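PDB 1YT8: thiosulfate sulfurtransferase from Pseudomonas aeruginosa, which probably transfers sulfur from thiosulfate to cyanide, as rhodaneses do, using a chain built of four rhodanese-like domains. Local coordinates for residues Glu31-Gln37 with Ile487-Arg492; Leu48-Glu52 with Val415-Gln419; Tyr158-Pro164 with Leu232-Arg238; Ile149-Phe155 with Gly165-Gly171. All blocks are in the same frame, centred on the assembly; numbering follows the deposited sequence.

The four contacts fall into two groups. Contacts 1 and 2, with centres 14 Å apart, join the first rhodanese-like domain to the fourth and to the loop between helices 464-470 and 501-512; they touch through Glu-31, whose OE2 probably hydrogen-bonds to both Ser-49 and Ser-418. Contacts 3 and 4, with centres 9 Å apart, lie at the edge of the second sheet, round strand 147-151, helix 155-160 and strand 167-168, and interlock through Arg-153 with Met-161 and Tyr-158 with Gly-166. Contacts 2 and 4 are 34 Å from centre to centre, on opposite sides of the chain's centre. A sulfite ion, in the pocket of Cys-193 to Arg-198 and Gln-312, lies about 4 Å from the Arg-153 side chain.

Contact 1: Glu31-Gln37 with Ile487-Arg492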
# COMPACT_ATOMS: atom_id res chain seq x y z
N GLU A 31 1.89 -12.17 -9.37
CA GLU A 31 2.57 -10.88 -9.37
C GLU A 31 1.48 -9.80 -9.41
O GLU A 31 0.32 -10.09 -9.72
CB GLU A 31 3.48 -10.75 -10.59
CG GLU A 31 4.64 -11.74 -10.64
CD GLU A 31 5.57 -11.62 -9.44
OE1 GLU A 31 5.83 -10.48 -8.99
OE2 GLU A 31 6.07 -12.66 -8.96
N GLU A 32 1.87 -8.56 -9.12
CA GLU A 32 0.90 -7.47 -9.08
C GLU A 32 0.14 -7.17 -10.37
O GLU A 32 -1.06 -6.92 -10.32
CB GLU A 32 1.56 -6.18 -8.57
CG GLU A 32 0.54 -5.09 -8.22
CD GLU A 32 1.17 -3.80 -7.72
OE1 GLU A 32 1.90 -3.15 -8.49
OE2 GLU A 32 0.91 -3.43 -6.55
N ASP A 33 0.81 -7.20 -11.52
CA ASP A 33 0.08 -6.89 -12.75
C ASP A 33 -1.07 -7.86 -13.02
O ASP A 33 -2.17 -7.44 -13.34
CB ASP A 33 1.02 -6.81 -13.96
CG ASP A 33 0.37 -6.10 -15.13
OD1 ASP A 33 -0.16 -4.99 -14.93
OD2 ASP A 33 0.40 -6.64 -16.25
N PRO A 34 -0.83 -9.18 -12.91
CA PRO A 34 -1.97 -10.06 -13.16
C PRO A 34 -3.05 -9.91 -12.08
O PRO A 34 -4.24 -10.01 -12.36
CB PRO A 34 -1.34 -11.46 -13.21
CG PRO A 34 -0.01 -11.30 -12.52
CD PRO A 34 0.44 -9.93 -12.93
N PHE A 35 -2.63 -9.64 -10.85
CA PHE A 35 -3.56 -9.42 -9.74
C PHE A 35 -4.47 -8.25 -10.10
O PHE A 35 -5.69 -8.32 -9.95
CB PHE A 35 -2.78 -9.07 -8.46
CG PHE A 35 -3.62 -8.42 -7.38
CD1 PHE A 35 -4.49 -9.18 -6.60
CD2 PHE A 35 -3.50 -7.06 -7.12
CE1 PHE A 35 -5.24 -8.58 -5.57
CE2 PHE A 35 -4.24 -6.45 -6.10
CZ PHE A 35 -5.11 -7.22 -5.32
N ALA A 36 -3.86 -7.18 -10.60
CA ALA A 36 -4.59 -5.98 -10.97
C ALA A 36 -5.60 -6.14 -12.11
O ALA A 36 -6.41 -5.25 -12.35
CB ALA A 36 -3.60 -4.87 -11.31
N GLN A 37 -5.56 -7.27 -12.81
CA GLN A 37 -6.51 -7.49 -13.91
C GLN A 37 -7.83 -8.09 -13.42
O GLN A 37 -8.87 -7.88 -14.03
CB GLN A 37 -5.90 -8.39 -14.99
CG GLN A 37 -4.55 -7.91 -15.48
CD GLN A 37 -4.53 -6.42 -15.80
OE1 GLN A 37 -3.59 -5.71 -15.43
NE2 GLN A 37 -5.56 -5.95 -16.49
N ILE A 487 6.07 -8.06 -15.10
CA ILE A 487 4.70 -8.02 -14.62
C ILE A 487 4.66 -7.83 -13.11
O ILE A 487 3.61 -7.99 -12.48
CB ILE A 487 3.96 -9.34 -14.95
CG1 ILE A 487 4.72 -10.52 -14.34
CG2 ILE A 487 3.82 -9.49 -16.46
CD1 ILE A 487 4.00 -11.86 -14.46
N ASP A 488 5.80 -7.47 -12.53
CA ASP A 488 5.88 -7.30 -11.08
C ASP A 488 5.21 -6.03 -10.55
O ASP A 488 5.00 -5.91 -9.35
CB ASP A 488 7.34 -7.40 -10.60
CG ASP A 488 8.26 -6.35 -11.21
OD1 ASP A 488 8.06 -5.94 -12.37
OD2 ASP A 488 9.23 -5.96 -10.52
N ARG A 489 4.87 -5.10 -11.45
CA ARG A 489 4.20 -3.87 -11.03
C ARG A 489 3.07 -3.44 -11.96
O ARG A 489 3.23 -3.40 -13.18
CB ARG A 489 5.20 -2.72 -10.90
CG ARG A 489 4.51 -1.37 -10.66
CD ARG A 489 5.48 -0.26 -10.31
NE ARG A 489 4.76 1.01 -10.14
CZ ARG A 489 4.20 1.70 -11.13
NH1 ARG A 489 4.28 1.25 -12.38
NH2 ARG A 489 3.54 2.82 -10.87
N TYR A 490 1.92 -3.12 -11.37
CA TYR A 490 0.78 -2.66 -12.13
C TYR A 490 1.00 -1.18 -12.45
O TYR A 490 1.30 -0.39 -11.55
CB TYR A 490 -0.51 -2.82 -11.31
CG TYR A 490 -1.70 -2.07 -11.88
CD1 TYR A 490 -2.12 -2.29 -13.20
CD2 TYR A 490 -2.41 -1.16 -11.11
CE1 TYR A 490 -3.23 -1.61 -13.72
CE2 TYR A 490 -3.52 -0.48 -11.62
CZ TYR A 490 -3.92 -0.71 -12.93
OH TYR A 490 -5.03 -0.04 -13.43
N ARG A 491 0.87 -0.83 -13.72
CA ARG A 491 1.06 0.56 -14.15
C ARG A 491 -0.16 1.38 -13.75
O ARG A 491 -1.13 1.47 -14.50
CB ARG A 491 1.26 0.60 -15.67
CG ARG A 491 1.63 1.96 -16.23
CD ARG A 491 1.78 1.89 -17.75
NE ARG A 491 2.24 3.15 -18.32
CZ ARG A 491 2.42 3.35 -19.63
NH1 ARG A 491 2.19 2.36 -20.49
NH2 ARG A 491 2.84 4.53 -20.07
N ARG A 492 -0.11 1.98 -12.57
CA ARG A 492 -1.22 2.79 -12.07
C ARG A 492 -1.41 4.04 -12.93
O ARG A 492 -0.52 4.87 -13.05
CB ARG A 492 -0.95 3.17 -10.61
CG ARG A 492 -0.84 1.96 -9.67
CD ARG A 492 -0.04 2.31 -8.43
NE ARG A 492 -0.10 1.28 -7.38
CZ ARG A 492 0.45 0.07 -7.47
NH1 ARG A 492 1.12 -0.29 -8.56
NH2 ARG A 492 0.34 -0.77 -6.45
O HOH W 1 4.68 -8.22 -7.94
O HOH W 2 0.35 -2.61 -15.81
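Glu-32 meets Tyr-490 and Arg-492 with both oxygens of its carboxylate. Its OE1 takes a nearly straight bond from the backbone N of Tyr-490 at 2.9 Å, on the anti side of the carboxylate. The same oxygen accepts from NH1 of Arg-492, while OE2 receives NH2 of Arg-492 at 2.7 Å, an end-on salt bridge with one nitrogen to each oxygen. Both nitrogens come from above the carboxylate plane, and the two flat groups stand 52° apart. CG of Glu-32 lies anti to the backbone N (chi1 -167°) and the chain runs on extended, carrying its charge across to 487-492. Tyr-490 lays one ring face against Ala-36, whose CB sits 3.7 Å from the ring centroid in a CH-pi contact. At the ring edge, near its plane, OD1 of Asp-33 approaches CD1, and the hydroxyl is held by Asp-111 and Arg-110. Ile-487 closes the other end: its carbonyl O accepts from the backbone N of Asp-33 at 3.1 Å, and its side chain crosses that of Glu-31 at about a right angle, CD1 lying 3.9 Å from Glu-31 CG. One water joins OE1 of Glu-31 and N of Glu-32 to the carbonyl of Asp-488, while OE2 of Glu-31 bonds the hydroxyls of Ser-418 and Ser-49; another links OD1 of Asp-33 to N of Arg-491. A buried carboxylate that takes three bonds from Tyr-490 and Arg-492 is probably kept ionised, and ties the loop between helices 464-470 and 501-512 to the start of helix 32-35.

Contact 2: Leu48-Glu52 with Val415-Gln419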
# COMPACT_ATOMS: atom_id res chain seq x y z
N LEU A 48 4.04 -14.54 -4.41
CA LEU A 48 4.86 -15.63 -3.91
C LEU A 48 6.31 -15.13 -3.84
O LEU A 48 7.05 -15.47 -2.92
CB LEU A 48 4.77 -16.84 -4.85
CG LEU A 48 5.65 -18.04 -4.50
CD1 LEU A 48 5.12 -18.72 -3.24
CD2 LEU A 48 5.65 -19.02 -5.67
N SER A 49 6.69 -14.32 -4.82
CA SER A 49 8.05 -13.78 -4.89
C SER A 49 8.55 -13.09 -3.62
O SER A 49 9.75 -13.13 -3.32
CB SER A 49 8.17 -12.80 -6.06
OG SER A 49 8.07 -13.48 -7.30
N ARG A 50 7.65 -12.46 -2.87
CA ARG A 50 8.05 -11.78 -1.63
C ARG A 50 7.22 -12.19 -0.42
O ARG A 50 7.14 -11.46 0.58
CB ARG A 50 8.01 -10.25 -1.82
CG ARG A 50 6.67 -9.67 -2.27
CD ARG A 50 6.75 -8.14 -2.28
NE ARG A 50 5.52 -7.47 -2.71
CZ ARG A 50 5.14 -7.30 -3.97
NH1 ARG A 50 5.89 -7.75 -4.97
NH2 ARG A 50 4.01 -6.66 -4.25
N LEU A 51 6.62 -13.37 -0.49
CA LEU A 51 5.79 -13.91 0.58
C LEU A 51 6.45 -13.86 1.96
O LEU A 51 5.88 -13.32 2.91
CB LEU A 51 5.40 -15.35 0.25
CG LEU A 51 4.55 -16.14 1.26
CD1 LEU A 51 3.18 -15.52 1.38
CD2 LEU A 51 4.44 -17.59 0.82
N GLU A 52 7.66 -14.40 2.07
CA GLU A 52 8.37 -14.44 3.34
C GLU A 52 8.73 -13.08 3.94
O GLU A 52 8.89 -12.95 5.15
CB GLU A 52 9.64 -15.28 3.22
CG GLU A 52 9.39 -16.72 2.83
CD GLU A 52 9.53 -16.97 1.34
OE1 GLU A 52 9.19 -16.07 0.54
OE2 GLU A 52 9.96 -18.08 0.97
N VAL A 415 15.16 -11.21 -12.95
CA VAL A 415 14.28 -12.37 -12.88
C VAL A 415 13.17 -12.19 -11.85
O VAL A 415 13.25 -11.35 -10.96
CB VAL A 415 15.05 -13.65 -12.48
CG1 VAL A 415 16.14 -13.96 -13.50
CG2 VAL A 415 15.66 -13.48 -11.10
N LEU A 416 12.13 -13.01 -12.01
CA LEU A 416 11.00 -13.05 -11.09
C LEU A 416 11.26 -14.30 -10.27
O LEU A 416 11.47 -15.38 -10.84
CB LEU A 416 9.69 -13.22 -11.85
CG LEU A 416 9.04 -12.01 -12.52
CD1 LEU A 416 7.80 -12.47 -13.29
CD2 LEU A 416 8.67 -10.98 -11.46
N ARG A 417 11.25 -14.18 -8.95
CA ARG A 417 11.48 -15.35 -8.12
C ARG A 417 10.41 -16.41 -8.36
O ARG A 417 10.67 -17.60 -8.24
CB ARG A 417 11.51 -14.96 -6.65
CG ARG A 417 11.78 -16.13 -5.73
CD ARG A 417 11.76 -15.72 -4.28
NE ARG A 417 11.80 -16.88 -3.39
CZ ARG A 417 11.32 -16.88 -2.15
NH1 ARG A 417 10.75 -15.78 -1.67
NH2 ARG A 417 11.38 -17.98 -1.41
N SER A 418 9.21 -15.95 -8.72
CA SER A 418 8.07 -16.84 -8.96
C SER A 418 8.14 -17.60 -10.28
O SER A 418 7.34 -18.50 -10.51
CB SER A 418 6.77 -16.04 -8.92
OG SER A 418 6.71 -15.09 -9.97
N GLN A 419 9.09 -17.24 -11.14
CA GLN A 419 9.25 -17.90 -12.43
C GLN A 419 10.71 -18.27 -12.70
O GLN A 419 11.20 -18.13 -13.82
CB GLN A 419 8.73 -16.98 -13.55
CG GLN A 419 7.24 -16.66 -13.44
CD GLN A 419 6.72 -15.84 -14.61
OE1 GLN A 419 7.29 -15.85 -15.70
NE2 GLN A 419 5.60 -15.15 -14.39
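Arg-417 grips Glu-52 end-on, NH1 reaching OE1 at 2.7 Å and NH2 reaching OE2 at 2.8 Å. Both oxygens are met on the syn side, and the carboxylate and guanidinium planes are 20° apart, though both nitrogens lie well out of the carboxylate plane. NH1 also donates to the carbonyl O of Ser-49 at 3.3 Å; this acceptor lies at the edge of the guanidinium, yet the nitrogen stands above the carbonyl plane. One nitrogen thus serves two oxygens, which limits rotation of the arginine head. Its extended chain, with CG anti to the backbone N (chi1 -179°), passes Ser-49 on the way, CD coming 3.4 Å from Ser-49 O and CB packing on the serine CB. Nearer the backbone of 415-419, OG of Ser-49 receives a weak bond from N of Ser-418 at 3.1 Å. The hydroxyls of Ser-49 and Ser-418 both bond Glu-31, which ties them together from the side of contact 1. Farther out, Leu-442 and Phe-445 of helix 441-454 pack on Arg-417, and Phe-445 also touches Glu-52, while Arg-82 of helix 75-85 lies against Glu-52. Each segment leads from the short edge strand of its sheet, 44-45 or 413-414, to the next helix, so this is an interface between two rhodanese-like domains made from equivalent loops.

Contact 3: Tyr158-Pro164 with Leu232-Arg238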
# COMPACT_ATOMS: atom_id res chain seq x y z
N TYR A 158 3.04 14.30 -4.98
CA TYR A 158 2.84 15.73 -5.17
C TYR A 158 4.04 16.32 -5.92
O TYR A 158 3.88 17.19 -6.77
CB TYR A 158 2.66 16.41 -3.81
CG TYR A 158 2.87 17.90 -3.79
CD1 TYR A 158 1.85 18.78 -4.17
CD2 TYR A 158 4.10 18.44 -3.42
CE1 TYR A 158 2.06 20.17 -4.17
CE2 TYR A 158 4.32 19.82 -3.41
CZ TYR A 158 3.30 20.67 -3.79
OH TYR A 158 3.54 22.03 -3.80
N GLN A 159 5.24 15.85 -5.59
CA GLN A 159 6.42 16.36 -6.27
C GLN A 159 6.52 15.89 -7.72
O GLN A 159 7.16 16.54 -8.54
CB GLN A 159 7.69 15.96 -5.51
CG GLN A 159 7.89 16.71 -4.21
CD GLN A 159 9.35 16.92 -3.90
OE1 GLN A 159 10.09 15.97 -3.66
NE2 GLN A 159 9.79 18.18 -3.93
N THR A 160 5.88 14.77 -8.03
CA THR A 160 5.93 14.27 -9.40
C THR A 160 5.15 15.20 -10.33
O THR A 160 5.62 15.58 -11.40
CB THR A 160 5.39 12.83 -9.49
OG1 THR A 160 6.22 11.98 -8.68
CG2 THR A 160 5.42 12.33 -10.92
N MSE A 161 3.94 15.57 -9.91
CA MSE A 161 3.12 16.51 -10.67
C MSE A 161 2.08 17.07 -9.72
O MSE A 161 1.61 16.37 -8.82
CB MSE A 161 2.45 15.84 -11.88
CG MSE A 161 1.26 14.96 -11.55
SE MSE A 161 1.78 13.26 -10.79
CE MSE A 161 0.29 12.18 -11.46
N SER A 162 1.74 18.34 -9.89
CA SER A 162 0.78 18.97 -9.01
C SER A 162 -0.03 20.08 -9.68
O SER A 162 0.34 20.59 -10.74
CB SER A 162 1.50 19.54 -7.78
OG SER A 162 2.59 20.36 -8.17
N ILE A 163 -1.14 20.44 -9.04
CA ILE A 163 -2.02 21.49 -9.54
C ILE A 163 -1.34 22.82 -9.18
O ILE A 163 -0.80 22.96 -8.09
CB ILE A 163 -3.41 21.41 -8.85
CG1 ILE A 163 -4.00 20.00 -9.01
CG2 ILE A 163 -4.35 22.47 -9.43
CD1 ILE A 163 -4.18 19.54 -10.46
N PRO A 164 -1.35 23.79 -10.11
CA PRO A 164 -0.71 25.10 -9.86
C PRO A 164 -1.03 25.70 -8.50
O PRO A 164 -2.19 25.87 -8.14
CB PRO A 164 -1.24 25.96 -11.01
CG PRO A 164 -1.32 24.98 -12.12
CD PRO A 164 -1.95 23.76 -11.45
N LEU A 232 0.12 21.29 -15.53
CA LEU A 232 0.54 20.81 -14.22
C LEU A 232 1.92 21.37 -13.90
O LEU A 232 2.66 21.74 -14.80
CB LEU A 232 0.62 19.27 -14.22
CG LEU A 232 -0.70 18.51 -14.32
CD1 LEU A 232 -0.43 17.03 -14.57
CD2 LEU A 232 -1.50 18.70 -13.04
N GLU A 233 2.24 21.44 -12.61
CA GLU A 233 3.55 21.91 -12.20
C GLU A 233 4.30 20.65 -11.77
O GLU A 233 3.70 19.59 -11.61
CB GLU A 233 3.43 22.90 -11.04
CG GLU A 233 2.65 24.15 -11.41
CD GLU A 233 2.78 25.26 -10.38
OE1 GLU A 233 2.66 24.98 -9.17
OE2 GLU A 233 2.99 26.42 -10.79
N HIS A 234 5.61 20.76 -11.58
CA HIS A 234 6.40 19.59 -11.20
C HIS A 234 7.52 19.98 -10.26
O HIS A 234 8.03 21.10 -10.32
CB HIS A 234 7.00 18.95 -12.46
CG HIS A 234 6.00 18.66 -13.53
ND1 HIS A 234 5.19 17.54 -13.52
CD2 HIS A 234 5.65 19.36 -14.64
CE1 HIS A 234 4.39 17.57 -14.57
NE2 HIS A 234 4.65 18.66 -15.27
N GLY A 235 7.91 19.05 -9.38
CA GLY A 235 8.99 19.31 -8.44
C GLY A 235 8.69 20.38 -7.41
O GLY A 235 9.61 20.94 -6.80
N GLN A 236 7.41 20.65 -7.19
CA GLN A 236 7.02 21.66 -6.22
C GLN A 236 7.34 21.21 -4.80
O GLN A 236 7.51 20.01 -4.54
CB GLN A 236 5.54 22.00 -6.37
CG GLN A 236 5.21 22.60 -7.73
CD GLN A 236 6.12 23.76 -8.09
OE1 GLN A 236 6.93 23.66 -9.01
NE2 GLN A 236 5.98 24.86 -7.37
N THR A 237 7.40 22.17 -3.88
CA THR A 237 7.74 21.89 -2.49
C THR A 237 6.86 22.58 -1.44
O THR A 237 7.21 22.59 -0.26
CB THR A 237 9.22 22.28 -2.22
OG1 THR A 237 9.38 23.69 -2.43
CG2 THR A 237 10.16 21.54 -3.16
N ARG A 238 5.74 23.16 -1.86
CA ARG A 238 4.85 23.82 -0.90
C ARG A 238 4.29 22.75 0.02
O ARG A 238 3.80 21.71 -0.44
CB ARG A 238 3.71 24.53 -1.62
CG ARG A 238 4.18 25.39 -2.78
CD ARG A 238 3.06 26.31 -3.27
NE ARG A 238 3.38 26.85 -4.59
CZ ARG A 238 3.20 26.18 -5.73
NH1 ARG A 238 2.71 24.95 -5.71
NH2 ARG A 238 3.53 26.74 -6.89
O HOH W 3 5.10 19.20 -8.28
O HOH W 4 1.90 22.91 -7.80
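Two waters grip OG of Ser-162 and bridge it to 232-238. One donates to this hydroxyl and accepts from N of Gln-236; the other accepts from it and donates to OE1 of Glu-233. Ser-162 and Glu-233 form a single antiparallel hydrogen-bonded pair, in which Glu-233 N meets Ser-162 O at 2.8 Å, almost straight. His-234 fixes its ring by giving ND1 to the carbonyl O of Thr-160, at 2.9 Å and on a lone pair. Gln-159 bonds twice: its O takes N of Gly-235, and its NE2 reaches O of Gln-236 at 3.0 Å. The side chains of Leu-232 and selenomethionine Met-161 lie side by side, CD1 near CG, and CD2 of Leu-232 meets Ile-163 CD1. Glu-233 OE1 turns its syn lone pair to NH2 of Arg-238 in a salt bridge and also takes Gly-165 N, while NH1 of Arg-238 bonds Gly-166 O. The hydroxyl of Tyr-158, swung over with CG anti to the backbone N (chi1 162°), accepts a weak bond from N of Arg-238 and bonds Gly-166. The contact lays the chain after helix 221-227 along the end of helix 155-160 and the turn to edge strand 167-168, with Trp-225 against Leu-232.

Contact 4: Ile149-Phe155 with Gly165-Gly171; sequences ILDARRF and GGISVPG
Ile-149 to Asp-151 and Ile-167 to Ser-168 run as parallel strands, with Ile-167 N on Ile-149 O at 2.8 Å, Asp-151 N on Ile-167 O at 2.9 Å and Val-169 N on Asp-151 O. Past the strands, Gly-171 N bonds Ala-152 O at 3.0 Å. On one face Leu-150 and Ile-167 lie side by side, and CD2 of Leu-150 also touches CG2 of Val-169 at 4.0 Å; Leu-174 and Leu-181 of helix 174-181 pack on Leu-150 and Val-169. The other face carries Asp-151 and Ser-168. OG of Ser-168, anti to the backbone N (chi1 173°), lies 3.4 Å from CD1 at the edge of the Phe-155 ring, and a water joins this hydroxyl to the carbonyls of Asp-151 and Arg-153. This is a beta-alpha-beta unit, strand 147-151, helix 155-160 and strand 167-168, at the edge of the five-stranded parallel sheet of a rhodanese-like domain. At the end of strand 147-151, Asp-151 OD1 accepts from N of Arg-153, an Asx turn. The arginine folds back to hold the carboxylate side-on, NE on OD1 at 2.9 Å and NH2 on OD2 at 2.8 Å. NH2 also bonds Met-161 O, and OD2 bonds Asn-192, so the guanidinium is fixed from several sides beside Cys-193 and Ala-194 of the sulfite pocket. Pro-170 rests its CG 3.6 Å from Arg-153 O.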
# COMPACT_ATOMS: atom_id res chain seq x y z
N ILE A 149 -5.37 25.12 -2.65
CA ILE A 149 -5.54 23.79 -3.22
C ILE A 149 -4.61 22.88 -2.43
O ILE A 149 -3.39 23.05 -2.47
CB ILE A 149 -5.18 23.77 -4.72
CG1 ILE A 149 -6.04 24.79 -5.47
CG2 ILE A 149 -5.40 22.37 -5.30
CD1 ILE A 149 -5.80 24.86 -6.97
N LEU A 150 -5.19 21.93 -1.72
CA LEU A 150 -4.43 21.01 -0.89
C LEU A 150 -4.38 19.62 -1.52
O LEU A 150 -5.42 19.03 -1.82
CB LEU A 150 -5.05 20.93 0.51
CG LEU A 150 -5.39 22.30 1.12
CD1 LEU A 150 -5.96 22.10 2.51
CD2 LEU A 150 -4.16 23.19 1.17
N ASP A 151 -3.17 19.12 -1.73
CA ASP A 151 -2.94 17.81 -2.34
C ASP A 151 -2.84 16.75 -1.25
O ASP A 151 -1.90 16.76 -0.45
CB ASP A 151 -1.64 17.87 -3.15
CG ASP A 151 -1.53 16.75 -4.14
OD1 ASP A 151 -1.72 15.58 -3.74
OD2 ASP A 151 -1.24 17.03 -5.33
N ALA A 152 -3.80 15.83 -1.23
CA ALA A 152 -3.88 14.78 -0.21
C ALA A 152 -3.03 13.52 -0.39
O ALA A 152 -3.13 12.59 0.42
CB ALA A 152 -5.34 14.38 -0.01
N ARG A 153 -2.21 13.48 -1.43
CA ARG A 153 -1.37 12.32 -1.69
C ARG A 153 -0.06 12.36 -0.90
O ARG A 153 0.16 13.27 -0.09
CB ARG A 153 -1.03 12.25 -3.18
CG ARG A 153 -2.25 12.21 -4.11
CD ARG A 153 -1.81 12.34 -5.55
NE ARG A 153 -1.31 13.68 -5.85
CZ ARG A 153 -0.51 13.96 -6.88
NH1 ARG A 153 -0.13 13.00 -7.71
NH2 ARG A 153 -0.11 15.21 -7.08
N ARG A 154 0.80 11.38 -1.13
CA ARG A 154 2.10 11.36 -0.46
C ARG A 154 2.91 12.51 -1.04
O ARG A 154 2.67 12.92 -2.17
CB ARG A 154 2.86 10.06 -0.75
CG ARG A 154 2.24 8.79 -0.18
CD ARG A 154 3.24 7.64 -0.28
NE ARG A 154 3.78 7.51 -1.64
CZ ARG A 154 3.22 6.78 -2.60
NH1 ARG A 154 2.11 6.09 -2.37
NH2 ARG A 154 3.78 6.74 -3.80
N PHE A 155 3.87 13.02 -0.28
CA PHE A 155 4.68 14.13 -0.77
C PHE A 155 5.41 13.81 -2.08
O PHE A 155 5.54 14.67 -2.94
CB PHE A 155 5.71 14.55 0.29
CG PHE A 155 6.46 15.80 -0.06
CD1 PHE A 155 5.80 17.03 -0.14
CD2 PHE A 155 7.82 15.75 -0.34
CE1 PHE A 155 6.49 18.18 -0.49
CE2 PHE A 155 8.52 16.90 -0.69
CZ PHE A 155 7.85 18.13 -0.77
N GLY A 165 0.02 26.04 -7.76
CA GLY A 165 -0.15 26.64 -6.44
C GLY A 165 -0.51 25.66 -5.35
O GLY A 165 -0.63 26.04 -4.19
N GLY A 166 -0.68 24.39 -5.71
CA GLY A 166 -1.04 23.38 -4.73
C GLY A 166 -0.06 23.23 -3.57
O GLY A 166 1.14 23.46 -3.72
N ILE A 167 -0.60 22.85 -2.42
CA ILE A 167 0.19 22.66 -1.20
C ILE A 167 0.03 21.22 -0.73
O ILE A 167 -1.09 20.73 -0.62
CB ILE A 167 -0.32 23.60 -0.08
CG1 ILE A 167 -0.25 25.06 -0.56
CG2 ILE A 167 0.50 23.39 1.20
CD1 ILE A 167 -1.04 26.03 0.29
N SER A 168 1.14 20.55 -0.44
CA SER A 168 1.08 19.17 0.02
C SER A 168 0.54 19.04 1.44
O SER A 168 1.12 19.58 2.39
CB SER A 168 2.47 18.54 -0.06
OG SER A 168 2.46 17.24 0.53
N VAL A 169 -0.58 18.35 1.58
CA VAL A 169 -1.20 18.11 2.88
C VAL A 169 -1.81 16.71 2.85
O VAL A 169 -3.01 16.56 2.61
CB VAL A 169 -2.31 19.14 3.20
CG1 VAL A 169 -2.78 18.97 4.65
CG2 VAL A 169 -1.81 20.56 2.97
N PRO A 170 -0.99 15.68 3.07
CA PRO A 170 -1.44 14.28 3.07
C PRO A 170 -2.75 14.09 3.83
O PRO A 170 -2.97 14.69 4.88
CB PRO A 170 -0.27 13.54 3.71
CG PRO A 170 0.91 14.32 3.22
CD PRO A 170 0.44 15.75 3.43
N GLY A 171 -3.61 13.24 3.27
CA GLY A 171 -4.92 12.95 3.82
C GLY A 171 -5.24 13.15 5.29
O GLY A 171 -6.14 13.93 5.63
O HOH W 5 -3.18 26.78 -3.30
O HOH W 6 0.66 15.82 -0.80